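Local coordinates for cytochrome C-type biogenesis protein ccmF (Thermus thermophilus, PDB 6ZMQ) that is a membrane-bound heme lyase of cytochrome c maturation that holds heme b and probably delivers heme for attachment to apocytochrome c, at residues A[112-117]-A[327-332]; A[142-147]-A[203-208]; A[298-303]-A[334-339]. One frame throughout, in Å; residues are numbered along the deposited sequence.

Interaction 1: residues A[112-117]-A[327-332]. With PTY (phosphatidylethanolamine), chain E.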
# COMPACT_ATOMS: atom_id res chain seq x y z
N GLY A 112 -15.06 -5.53 -12.26
CA GLY A 112 -14.72 -4.15 -12.56
C GLY A 112 -13.35 -3.74 -12.03
O GLY A 112 -12.65 -2.94 -12.66
N SER A 113 -12.95 -4.30 -10.89
CA SER A 113 -11.64 -3.94 -10.34
C SER A 113 -10.51 -4.57 -11.14
O SER A 113 -9.45 -3.96 -11.27
CB SER A 113 -11.55 -4.33 -8.86
OG SER A 113 -11.80 -5.70 -8.66
N ILE A 114 -10.72 -5.76 -11.70
CA ILE A 114 -9.66 -6.27 -12.57
C ILE A 114 -9.69 -5.58 -13.93
O ILE A 114 -8.66 -5.52 -14.61
CB ILE A 114 -9.67 -7.81 -12.71
CG1 ILE A 114 -11.04 -8.37 -13.05
CG2 ILE A 114 -9.17 -8.46 -11.44
CD1 ILE A 114 -11.00 -9.65 -13.86
N LEU A 115 -10.83 -4.98 -14.32
CA LEU A 115 -10.82 -4.09 -15.49
C LEU A 115 -10.00 -2.82 -15.23
O LEU A 115 -9.19 -2.42 -16.08
CB LEU A 115 -12.25 -3.74 -15.91
CG LEU A 115 -12.49 -2.78 -17.10
CD1 LEU A 115 -11.57 -3.05 -18.30
CD2 LEU A 115 -13.95 -2.81 -17.55
N LEU A 116 -10.17 -2.20 -14.06
CA LEU A 116 -9.36 -1.01 -13.73
C LEU A 116 -7.89 -1.38 -13.54
O LEU A 116 -6.99 -0.61 -13.88
CB LEU A 116 -9.95 -0.33 -12.48
CG LEU A 116 -9.47 1.01 -11.88
CD1 LEU A 116 -8.29 0.91 -10.91
CD2 LEU A 116 -9.13 2.00 -13.01
N TRP A 117 -7.65 -2.59 -13.03
CA TRP A 117 -6.31 -3.14 -12.84
C TRP A 117 -5.60 -3.34 -14.17
O TRP A 117 -4.44 -2.93 -14.34
CB TRP A 117 -6.47 -4.46 -12.09
CG TRP A 117 -5.28 -4.97 -11.42
CD1 TRP A 117 -4.02 -4.48 -11.51
CD2 TRP A 117 -5.22 -6.10 -10.54
NE1 TRP A 117 -3.18 -5.22 -10.74
CE2 TRP A 117 -3.89 -6.22 -10.12
CE3 TRP A 117 -6.16 -7.01 -10.05
CZ2 TRP A 117 -3.46 -7.22 -9.27
CZ3 TRP A 117 -5.74 -8.00 -9.19
CH2 TRP A 117 -4.40 -8.09 -8.79
N PRO A 327 -7.58 -19.72 -8.17
CA PRO A 327 -6.67 -20.62 -8.90
C PRO A 327 -5.86 -19.96 -10.02
O PRO A 327 -4.66 -20.25 -10.15
CB PRO A 327 -7.62 -21.69 -9.46
CG PRO A 327 -8.68 -21.79 -8.43
CD PRO A 327 -8.84 -20.42 -7.82
N ALA A 328 -6.48 -19.06 -10.79
CA ALA A 328 -5.76 -18.37 -11.87
C ALA A 328 -4.71 -17.42 -11.32
O ALA A 328 -3.59 -17.35 -11.84
CB ALA A 328 -6.75 -17.63 -12.78
N PHE A 329 -5.05 -16.69 -10.25
CA PHE A 329 -4.09 -15.78 -9.64
C PHE A 329 -2.96 -16.54 -8.94
O PHE A 329 -1.82 -16.06 -8.94
CB PHE A 329 -4.80 -14.84 -8.67
CG PHE A 329 -5.27 -13.58 -9.32
CD1 PHE A 329 -6.52 -13.52 -9.92
CD2 PHE A 329 -4.43 -12.47 -9.40
CE1 PHE A 329 -6.95 -12.36 -10.55
CE2 PHE A 329 -4.85 -11.32 -10.03
CZ PHE A 329 -6.11 -11.26 -10.60
N LEU A 330 -3.25 -17.73 -8.39
CA LEU A 330 -2.21 -18.56 -7.80
C LEU A 330 -1.25 -19.08 -8.86
O LEU A 330 -0.02 -19.07 -8.66
CB LEU A 330 -2.85 -19.71 -7.01
CG LEU A 330 -2.01 -20.76 -6.28
CD1 LEU A 330 -2.62 -21.04 -4.92
CD2 LEU A 330 -1.96 -22.05 -7.08
N GLY A 331 -1.79 -19.52 -10.01
CA GLY A 331 -0.94 -19.92 -11.13
C GLY A 331 -0.11 -18.79 -11.70
O GLY A 331 1.05 -18.98 -12.08
N PHE A 332 -0.68 -17.58 -11.73
CA PHE A 332 0.05 -16.40 -12.20
C PHE A 332 1.19 -16.03 -11.25
O PHE A 332 2.29 -15.69 -11.69
CB PHE A 332 -0.92 -15.22 -12.36
CG PHE A 332 -0.31 -14.01 -13.00
CD1 PHE A 332 0.51 -14.12 -14.11
CD2 PHE A 332 -0.53 -12.75 -12.46
CE1 PHE A 332 1.08 -12.99 -14.69
CE2 PHE A 332 0.04 -11.61 -13.02
CZ PHE A 332 0.85 -11.73 -14.14
C1 PTY E . -10.78 -23.91 -14.11
C2 PTY E . -14.75 -28.28 -10.08
C3 PTY E . -13.68 -27.29 -9.65
O4 PTY E . -11.44 -22.71 -14.40
C5 PTY E . -10.61 -23.87 -11.59
C6 PTY E . -9.83 -23.78 -12.91
O7 PTY E . -9.05 -22.60 -12.98
C8 PTY E . -7.74 -22.76 -13.50
O10 PTY E . -7.40 -23.81 -13.93
C11 PTY E . -6.73 -21.59 -13.53
C12 PTY E . -5.44 -21.93 -14.30
C13 PTY E . -4.22 -21.08 -13.87
C14 PTY E . -3.37 -20.56 -15.05
C15 PTY E . -2.73 -19.20 -14.74
C16 PTY E . -1.39 -18.99 -15.46
C17 PTY E . -1.45 -17.74 -16.36
C18 PTY E . -0.08 -17.06 -16.55
C19 PTY E . -0.17 -15.97 -17.62
C20 PTY E . 1.23 -15.52 -18.07
C21 PTY E . 1.19 -14.90 -19.47
C22 PTY E . 2.40 -15.34 -20.30
C23 PTY E . 3.62 -14.48 -19.98
C24 PTY E . 4.79 -14.83 -20.92
C25 PTY E . 5.95 -13.83 -20.78
C26 PTY E . 7.21 -14.56 -20.30
C27 PTY E . 8.45 -13.98 -20.97
C28 PTY E . 9.67 -14.36 -20.13
C29 PTY E . 10.94 -14.34 -20.97
C30 PTY E . -11.81 -22.63 -15.75
C31 PTY E . -10.78 -22.20 -16.80
O30 PTY E . -12.92 -22.91 -16.09
C32 PTY E . -10.12 -20.89 -16.34
C33 PTY E . -8.91 -20.55 -17.21
C34 PTY E . -8.43 -19.13 -16.88
C35 PTY E . -7.17 -18.80 -17.68
C36 PTY E . -7.06 -17.29 -17.92
C37 PTY E . -6.29 -17.04 -19.22
C38 PTY E . -5.02 -16.24 -18.92
C39 PTY E . -4.13 -16.15 -20.15
C40 PTY E . -2.93 -17.08 -19.99
C41 PTY E . -1.85 -16.78 -21.03
C42 PTY E . -2.06 -17.65 -22.26
C43 PTY E . -0.74 -17.79 -23.02
C44 PTY E . -0.80 -16.89 -24.26
P1 PTY E . -12.18 -26.04 -11.40
O11 PTY E . -13.60 -26.24 -10.58
O12 PTY E . -11.05 -26.64 -10.60
O13 PTY E . -12.30 -26.79 -12.70
O14 PTY E . -11.90 -24.44 -11.74
N1 PTY E . -14.16 -29.60 -10.23
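Trp117 and Phe329 reach toward each other from opposite directions and meet between two helices whose backbones stay well apart: the nearest CA atoms, those of Ile114 and Phe329, are 11.4 Å from one another. The contact is therefore made by side chains alone. The aromatic part comes first. The six-membered ring of Trp117 and the Phe329 ring lie in planes just 20° apart, yet they are slid so far past one another that they barely overlap, with centroids 5.4 Å apart. The closest atoms are CH2 of Trp117 and CE2 of Phe329, 3.5 Å apart and meeting obliquely, and the neighbouring CZ3 lies against CE2 and CZ of the same ring. Trp117 gets there because its CG stands anti to the backbone N (chi1 -161°), which swings the indole off its own helix toward 327-332.

The aliphatic part is smaller. Ile114, one turn before Trp117, puts its CG2 at the edge of the Phe329 ring, near the ring plane, 4.2 Å from CZ. No hydrogen bond crosses, and the two segments bury 106 Å² between them.

The lipid part belongs to 327-332 alone. One acyl chain of the phosphatidylethanolamine runs along this helix, with C13 by Pro327 O and C15 at 3.5 Å from Ala328 O, and farther along it C18 lies 3.9 Å from Phe332 CD1. Gly331 lets the chain run close, since a beta carbon there would strike C13.

All three touching residues are buried in the membrane region. Phe307 of helix 288-307 stacks on Phe329, Phe151 of helix 135-157 meets Phe329 edge-to-face, and Tyr194 of helix 185-213 stacks on Trp117, so the pair sits within a cluster of rings from five helices.

Interaction 2: residues A[142-147]-A[203-208]; sequences LAVLFG and PYAYAV. With PTY (phosphatidylethanolamine), chain E.
Val144 packs its two methyls against successive residues of the other helix: CG1 lies 3.7 Å from Ala205 CB, and CG2 lies 3.8 Å from CE2 of Tyr204. This is the tight part of the contact. The small Ala205 lets the backbones come close, with the CA atoms of Val144 and Ala205 6.0 Å apart and the axes of the two segments 9.0 Å apart at their closest, running in roughly opposing directions at 134°. Val144 has CG1 between the backbone N and the carbonyl carbon (chi1 51°), and this rotation turns one methyl to each partner. From a second side Ala205 is met by Leu145, which leaves its helix to one flank of the interface; both CG and CD2 of Leu145 lie 3.8 Å from Ala205 CB.

The loose part lies one turn on. Val208 faces 142-147, but its CG1 stays 5.1 Å from CG2 of Val144; its CG2 instead lies over one face of the Tyr204 ring, toward the rim, within its own helix.

Another flank of 142-147 meets phosphatidylethanolamine. Gly147 O lies 3.3 Å from C21 of the lipid and Ala143 O lies near C25, so bare backbone and small residues line the acyl chain; a beta carbon on Gly147 would run into C23.

The whole interface is apolar and buried, with no hydrogen bond across it. Behind Tyr204 stands helix 288-307, whose Phe299 stacks on its ring, and the hydroxyl OH is hydrogen-bonded to Ala336 O of helix 325-345, which also touches Val208 through Leu339. Ala143 and Phe146 of helix 135-157 rest on helix 20-47.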
# COMPACT_ATOMS: atom_id res chain seq x y z
N LEU A 142 8.55 -5.91 -23.47
CA LEU A 142 7.22 -5.95 -24.06
C LEU A 142 6.60 -7.33 -23.97
O LEU A 142 5.40 -7.43 -23.70
CB LEU A 142 7.26 -5.45 -25.51
CG LEU A 142 7.60 -3.96 -25.71
CD1 LEU A 142 7.18 -3.50 -27.08
CD2 LEU A 142 6.90 -3.11 -24.66
N ALA A 143 7.42 -8.40 -24.09
CA ALA A 143 6.92 -9.77 -23.97
C ALA A 143 6.31 -10.05 -22.60
O ALA A 143 5.16 -10.52 -22.50
CB ALA A 143 8.03 -10.76 -24.27
N VAL A 144 7.01 -9.68 -21.52
CA VAL A 144 6.48 -9.98 -20.19
C VAL A 144 5.33 -9.03 -19.81
O VAL A 144 4.34 -9.45 -19.18
CB VAL A 144 7.62 -10.00 -19.15
CG1 VAL A 144 8.42 -8.77 -19.24
CG2 VAL A 144 7.12 -10.21 -17.70
N LEU A 145 5.39 -7.75 -20.23
CA LEU A 145 4.30 -6.82 -19.90
C LEU A 145 3.02 -7.13 -20.69
O LEU A 145 1.91 -7.08 -20.13
CB LEU A 145 4.76 -5.37 -20.10
CG LEU A 145 5.79 -4.76 -19.15
CD1 LEU A 145 5.93 -3.28 -19.43
CD2 LEU A 145 5.34 -4.98 -17.71
N PHE A 146 3.16 -7.51 -21.97
CA PHE A 146 2.02 -8.00 -22.73
C PHE A 146 1.50 -9.33 -22.20
O PHE A 146 0.32 -9.61 -22.33
CB PHE A 146 2.38 -8.15 -24.21
CG PHE A 146 2.27 -6.88 -25.02
CD1 PHE A 146 1.06 -6.23 -25.12
CD2 PHE A 146 3.34 -6.40 -25.77
CE1 PHE A 146 0.93 -5.08 -25.89
CE2 PHE A 146 3.22 -5.25 -26.54
CZ PHE A 146 2.01 -4.60 -26.60
N GLY A 147 2.37 -10.14 -21.58
CA GLY A 147 1.91 -11.34 -20.90
C GLY A 147 1.03 -11.06 -19.70
O GLY A 147 0.04 -11.76 -19.46
N PRO A 203 9.91 -2.25 -13.48
CA PRO A 203 11.24 -2.80 -13.10
C PRO A 203 11.37 -4.31 -13.21
O PRO A 203 12.41 -4.76 -13.73
CB PRO A 203 11.39 -2.35 -11.63
CG PRO A 203 10.05 -1.72 -11.29
CD PRO A 203 9.64 -1.13 -12.57
N TYR A 204 10.35 -5.07 -12.76
CA TYR A 204 10.37 -6.53 -12.82
C TYR A 204 10.56 -7.02 -14.24
O TYR A 204 11.39 -7.91 -14.49
CB TYR A 204 9.06 -7.12 -12.27
CG TYR A 204 8.84 -8.60 -12.60
CD1 TYR A 204 9.48 -9.59 -11.87
CD2 TYR A 204 7.97 -9.00 -13.63
CE1 TYR A 204 9.29 -10.93 -12.15
CE2 TYR A 204 7.78 -10.35 -13.93
CZ TYR A 204 8.45 -11.30 -13.18
OH TYR A 204 8.27 -12.64 -13.43
N ALA A 205 9.84 -6.40 -15.18
CA ALA A 205 9.98 -6.63 -16.61
C ALA A 205 11.41 -6.44 -17.07
O ALA A 205 12.01 -7.38 -17.61
CB ALA A 205 9.05 -5.68 -17.37
N TYR A 206 12.00 -5.30 -16.68
CA TYR A 206 13.40 -4.99 -16.99
C TYR A 206 14.34 -6.02 -16.40
O TYR A 206 15.24 -6.50 -17.10
CB TYR A 206 13.74 -3.59 -16.48
CG TYR A 206 13.54 -2.45 -17.47
CD1 TYR A 206 12.28 -1.89 -17.67
CD2 TYR A 206 14.61 -1.90 -18.15
CE1 TYR A 206 12.09 -0.83 -18.54
CE2 TYR A 206 14.44 -0.83 -19.02
CZ TYR A 206 13.18 -0.31 -19.21
OH TYR A 206 13.00 0.74 -20.08
N ALA A 207 14.02 -6.49 -15.18
CA ALA A 207 14.84 -7.48 -14.51
C ALA A 207 14.79 -8.82 -15.22
O ALA A 207 15.84 -9.42 -15.49
CB ALA A 207 14.40 -7.65 -13.07
N VAL A 208 13.59 -9.24 -15.65
CA VAL A 208 13.48 -10.50 -16.37
C VAL A 208 14.00 -10.32 -17.78
O VAL A 208 14.49 -11.28 -18.40
CB VAL A 208 12.02 -10.99 -16.25
CG1 VAL A 208 11.73 -12.25 -17.06
CG2 VAL A 208 11.70 -11.28 -14.79
C1 PTY E . -10.78 -23.91 -14.11
C2 PTY E . -14.75 -28.28 -10.08
C3 PTY E . -13.68 -27.29 -9.65
O4 PTY E . -11.44 -22.71 -14.40
C5 PTY E . -10.61 -23.87 -11.59
C6 PTY E . -9.83 -23.78 -12.91
O7 PTY E . -9.05 -22.60 -12.98
C8 PTY E . -7.74 -22.76 -13.50
O10 PTY E . -7.40 -23.81 -13.93
C11 PTY E . -6.73 -21.59 -13.53
C12 PTY E . -5.44 -21.93 -14.30
C13 PTY E . -4.22 -21.08 -13.87
C14 PTY E . -3.37 -20.56 -15.05
C15 PTY E . -2.73 -19.20 -14.74
C16 PTY E . -1.39 -18.99 -15.46
C17 PTY E . -1.45 -17.74 -16.36
C18 PTY E . -0.08 -17.06 -16.55
C19 PTY E . -0.17 -15.97 -17.62
C20 PTY E . 1.23 -15.52 -18.07
C21 PTY E . 1.19 -14.90 -19.47
C22 PTY E . 2.40 -15.34 -20.30
C23 PTY E . 3.62 -14.48 -19.98
C24 PTY E . 4.79 -14.83 -20.92
C25 PTY E . 5.95 -13.83 -20.78
C26 PTY E . 7.21 -14.56 -20.30
C27 PTY E . 8.45 -13.98 -20.97
C28 PTY E . 9.67 -14.36 -20.13
C29 PTY E . 10.94 -14.34 -20.97
C30 PTY E . -11.81 -22.63 -15.75
C31 PTY E . -10.78 -22.20 -16.80
O30 PTY E . -12.92 -22.91 -16.09
C32 PTY E . -10.12 -20.89 -16.34
C33 PTY E . -8.91 -20.55 -17.21
C34 PTY E . -8.43 -19.13 -16.88
C35 PTY E . -7.17 -18.80 -17.68
C36 PTY E . -7.06 -17.29 -17.92
C37 PTY E . -6.29 -17.04 -19.22
C38 PTY E . -5.02 -16.24 -18.92
C39 PTY E . -4.13 -16.15 -20.15
C40 PTY E . -2.93 -17.08 -19.99
C41 PTY E . -1.85 -16.78 -21.03
C42 PTY E . -2.06 -17.65 -22.26
C43 PTY E . -0.74 -17.79 -23.02
C44 PTY E . -0.80 -16.89 -24.26
P1 PTY E . -12.18 -26.04 -11.40
O11 PTY E . -13.60 -26.24 -10.58
O12 PTY E . -11.05 -26.64 -10.60
O13 PTY E . -12.30 -26.79 -12.70
O14 PTY E . -11.90 -24.44 -11.74
N1 PTY E . -14.16 -29.60 -10.23

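Interaction 3: residues A[298-303]-A[334-339]. With PTY (phosphatidylethanolamine), chain E.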
# COMPACT_ATOMS: atom_id res chain seq x y z
N ALA A 298 9.10 -8.82 -4.49
CA ALA A 298 8.25 -7.66 -4.25
C ALA A 298 7.12 -7.54 -5.27
O ALA A 298 5.99 -7.22 -4.91
CB ALA A 298 9.10 -6.38 -4.27
N PHE A 299 7.41 -7.84 -6.55
CA PHE A 299 6.40 -7.73 -7.59
C PHE A 299 5.31 -8.79 -7.45
O PHE A 299 4.11 -8.48 -7.54
CB PHE A 299 7.07 -7.84 -8.96
CG PHE A 299 6.10 -8.08 -10.08
CD1 PHE A 299 5.27 -7.07 -10.51
CD2 PHE A 299 6.02 -9.33 -10.71
CE1 PHE A 299 4.37 -7.28 -11.53
CE2 PHE A 299 5.11 -9.54 -11.73
CZ PHE A 299 4.29 -8.52 -12.13
N ALA A 300 5.70 -10.06 -7.27
CA ALA A 300 4.69 -11.10 -7.09
C ALA A 300 3.96 -10.98 -5.75
O ALA A 300 2.77 -11.35 -5.64
CB ALA A 300 5.33 -12.48 -7.23
N ALA A 301 4.65 -10.44 -4.73
CA ALA A 301 4.02 -10.10 -3.47
C ALA A 301 2.95 -9.04 -3.67
O ALA A 301 1.85 -9.15 -3.11
CB ALA A 301 5.07 -9.62 -2.48
N THR A 302 3.26 -8.00 -4.46
CA THR A 302 2.29 -6.94 -4.75
C THR A 302 1.12 -7.46 -5.57
O THR A 302 -0.00 -6.97 -5.40
CB THR A 302 2.96 -5.76 -5.46
OG1 THR A 302 4.09 -5.32 -4.71
CG2 THR A 302 1.98 -4.60 -5.55
N LEU A 303 1.36 -8.47 -6.42
CA LEU A 303 0.27 -9.18 -7.11
C LEU A 303 -0.70 -9.82 -6.12
O LEU A 303 -1.91 -9.55 -6.14
CB LEU A 303 0.82 -10.25 -8.05
CG LEU A 303 -0.29 -11.17 -8.58
CD1 LEU A 303 -1.14 -10.51 -9.67
CD2 LEU A 303 0.27 -12.50 -9.01
N LEU A 334 2.75 -18.12 -9.11
CA LEU A 334 3.73 -19.18 -9.28
C LEU A 334 4.57 -18.97 -10.53
O LEU A 334 5.80 -19.15 -10.49
CB LEU A 334 3.01 -20.53 -9.34
CG LEU A 334 2.64 -21.21 -8.02
CD1 LEU A 334 1.89 -22.51 -8.26
CD2 LEU A 334 3.89 -21.45 -7.21
N PHE A 335 3.93 -18.54 -11.62
CA PHE A 335 4.63 -18.23 -12.87
C PHE A 335 5.61 -17.07 -12.70
O PHE A 335 6.76 -17.16 -13.15
CB PHE A 335 3.60 -17.94 -13.96
CG PHE A 335 4.19 -17.51 -15.28
CD1 PHE A 335 4.66 -18.46 -16.18
CD2 PHE A 335 4.26 -16.16 -15.63
CE1 PHE A 335 5.21 -18.07 -17.39
CE2 PHE A 335 4.81 -15.77 -16.82
CZ PHE A 335 5.28 -16.72 -17.71
N ALA A 336 5.18 -16.00 -12.02
CA ALA A 336 6.00 -14.80 -11.86
C ALA A 336 7.24 -15.05 -11.00
O ALA A 336 8.38 -14.74 -11.41
CB ALA A 336 5.16 -13.67 -11.27
N THR A 337 7.04 -15.60 -9.79
CA THR A 337 8.16 -15.96 -8.91
C THR A 337 9.09 -17.00 -9.54
O THR A 337 10.32 -16.86 -9.44
CB THR A 337 7.67 -16.46 -7.54
OG1 THR A 337 6.47 -17.23 -7.68
CG2 THR A 337 7.53 -15.35 -6.52
N GLY A 338 8.52 -18.01 -10.22
CA GLY A 338 9.34 -19.04 -10.83
C GLY A 338 10.17 -18.52 -11.98
O GLY A 338 11.33 -18.88 -12.12
N LEU A 339 9.60 -17.61 -12.77
CA LEU A 339 10.31 -17.05 -13.92
C LEU A 339 11.47 -16.16 -13.49
O LEU A 339 12.61 -16.35 -13.96
CB LEU A 339 9.32 -16.28 -14.80
CG LEU A 339 9.84 -15.24 -15.78
CD1 LEU A 339 10.59 -15.92 -16.91
CD2 LEU A 339 8.70 -14.37 -16.32
C1 PTY E . -10.78 -23.91 -14.11
C2 PTY E . -14.75 -28.28 -10.08
C3 PTY E . -13.68 -27.29 -9.65
O4 PTY E . -11.44 -22.71 -14.40
C5 PTY E . -10.61 -23.87 -11.59
C6 PTY E . -9.83 -23.78 -12.91
O7 PTY E . -9.05 -22.60 -12.98
C8 PTY E . -7.74 -22.76 -13.50
O10 PTY E . -7.40 -23.81 -13.93
C11 PTY E . -6.73 -21.59 -13.53
C12 PTY E . -5.44 -21.93 -14.30
C13 PTY E . -4.22 -21.08 -13.87
C14 PTY E . -3.37 -20.56 -15.05
C15 PTY E . -2.73 -19.20 -14.74
C16 PTY E . -1.39 -18.99 -15.46
C17 PTY E . -1.45 -17.74 -16.36
C18 PTY E . -0.08 -17.06 -16.55
C19 PTY E . -0.17 -15.97 -17.62
C20 PTY E . 1.23 -15.52 -18.07
C21 PTY E . 1.19 -14.90 -19.47
C22 PTY E . 2.40 -15.34 -20.30
C23 PTY E . 3.62 -14.48 -19.98
C24 PTY E . 4.79 -14.83 -20.92
C25 PTY E . 5.95 -13.83 -20.78
C26 PTY E . 7.21 -14.56 -20.30
C27 PTY E . 8.45 -13.98 -20.97
C28 PTY E . 9.67 -14.36 -20.13
C29 PTY E . 10.94 -14.34 -20.97
C30 PTY E . -11.81 -22.63 -15.75
C31 PTY E . -10.78 -22.20 -16.80
O30 PTY E . -12.92 -22.91 -16.09
C32 PTY E . -10.12 -20.89 -16.34
C33 PTY E . -8.91 -20.55 -17.21
C34 PTY E . -8.43 -19.13 -16.88
C35 PTY E . -7.17 -18.80 -17.68
C36 PTY E . -7.06 -17.29 -17.92
C37 PTY E . -6.29 -17.04 -19.22
C38 PTY E . -5.02 -16.24 -18.92
C39 PTY E . -4.13 -16.15 -20.15
C40 PTY E . -2.93 -17.08 -19.99
C41 PTY E . -1.85 -16.78 -21.03
C42 PTY E . -2.06 -17.65 -22.26
C43 PTY E . -0.74 -17.79 -23.02
C44 PTY E . -0.80 -16.89 -24.26
P1 PTY E . -12.18 -26.04 -11.40
O11 PTY E . -13.60 -26.24 -10.58
O12 PTY E . -11.05 -26.64 -10.60
O13 PTY E . -12.30 -26.79 -12.70
O14 PTY E . -11.90 -24.44 -11.74
N1 PTY E . -14.16 -29.60 -10.23
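Methyl groups make the core of this contact: CB of Ala300 meets CG2 of Thr337 at 3.7 Å and CB of Ala336 at 4.2 Å. Such small residues suit a closely packed antiparallel pair of transmembrane helices, here 288-307 and 325-345, which follow one another in the chain. The segment axes run at 174° to each other and come within 9.2 Å, and the nearest CA atoms belong to Ala300 and Ala336.

One larger group joins in. Phe299 starts off to the flank of the interface, but its ring, with CG anti to the backbone N (chi1 165°), reaches round to bring CE2 near Ala336 CB; Phe197 of helix 185-213 packs on that ring. Thr337 divides its two branches: the methyl faces Ala300, while OG1 is hydrogen-bonded to Phe333 O of its own helix and adds nothing polar across the gap.

The flank of 334-339 turned from Ala300 meets phosphatidylethanolamine. Its C20 lies over one face of the Phe335 ring, 3.7 Å above the plane and toward the rim, while C23 comes to 3.6 Å from CZ of Phe335. One turn later Leu339 brings both its delta methyls to C28, near the end of the same acyl chain. With an alanine here in place of Phe335, C20 and C23 would probably lose the ring they rest on, and that part of the acyl chain would be freer to move.

Within 298-303 a threonine hydroxyl is satisfied by backbone: Ala298 O accepts both Thr302 N and Thr302 OG1, which approach from opposite faces of the carbonyl plane, the OG1 bond being 2.7 Å long and tilted 31° out of that plane.

The three interactions form one block in the transmembrane helix bundle. The centres of interactions 1 and 2 are about 17 Å apart, those of interactions 1 and 3 about 13 Å, and those of interactions 2 and 3 about 12 Å. Helix 325-345 serves both interaction 1 and interaction 3, and Leu303 of 298-303 touches residues of both segments of interaction 1. Along the chain, interaction 2 is nested within the loop closed by interaction 1, interaction 3 follows it, and interactions 1 and 3 cross. Interactions 1 and 3 each join the cytochrome c assembly region to the CcmF C-terminal region. One phosphatidylethanolamine touches all three, so helices 135-157 and 325-345 share a lipid-lined surface, away from the heme site.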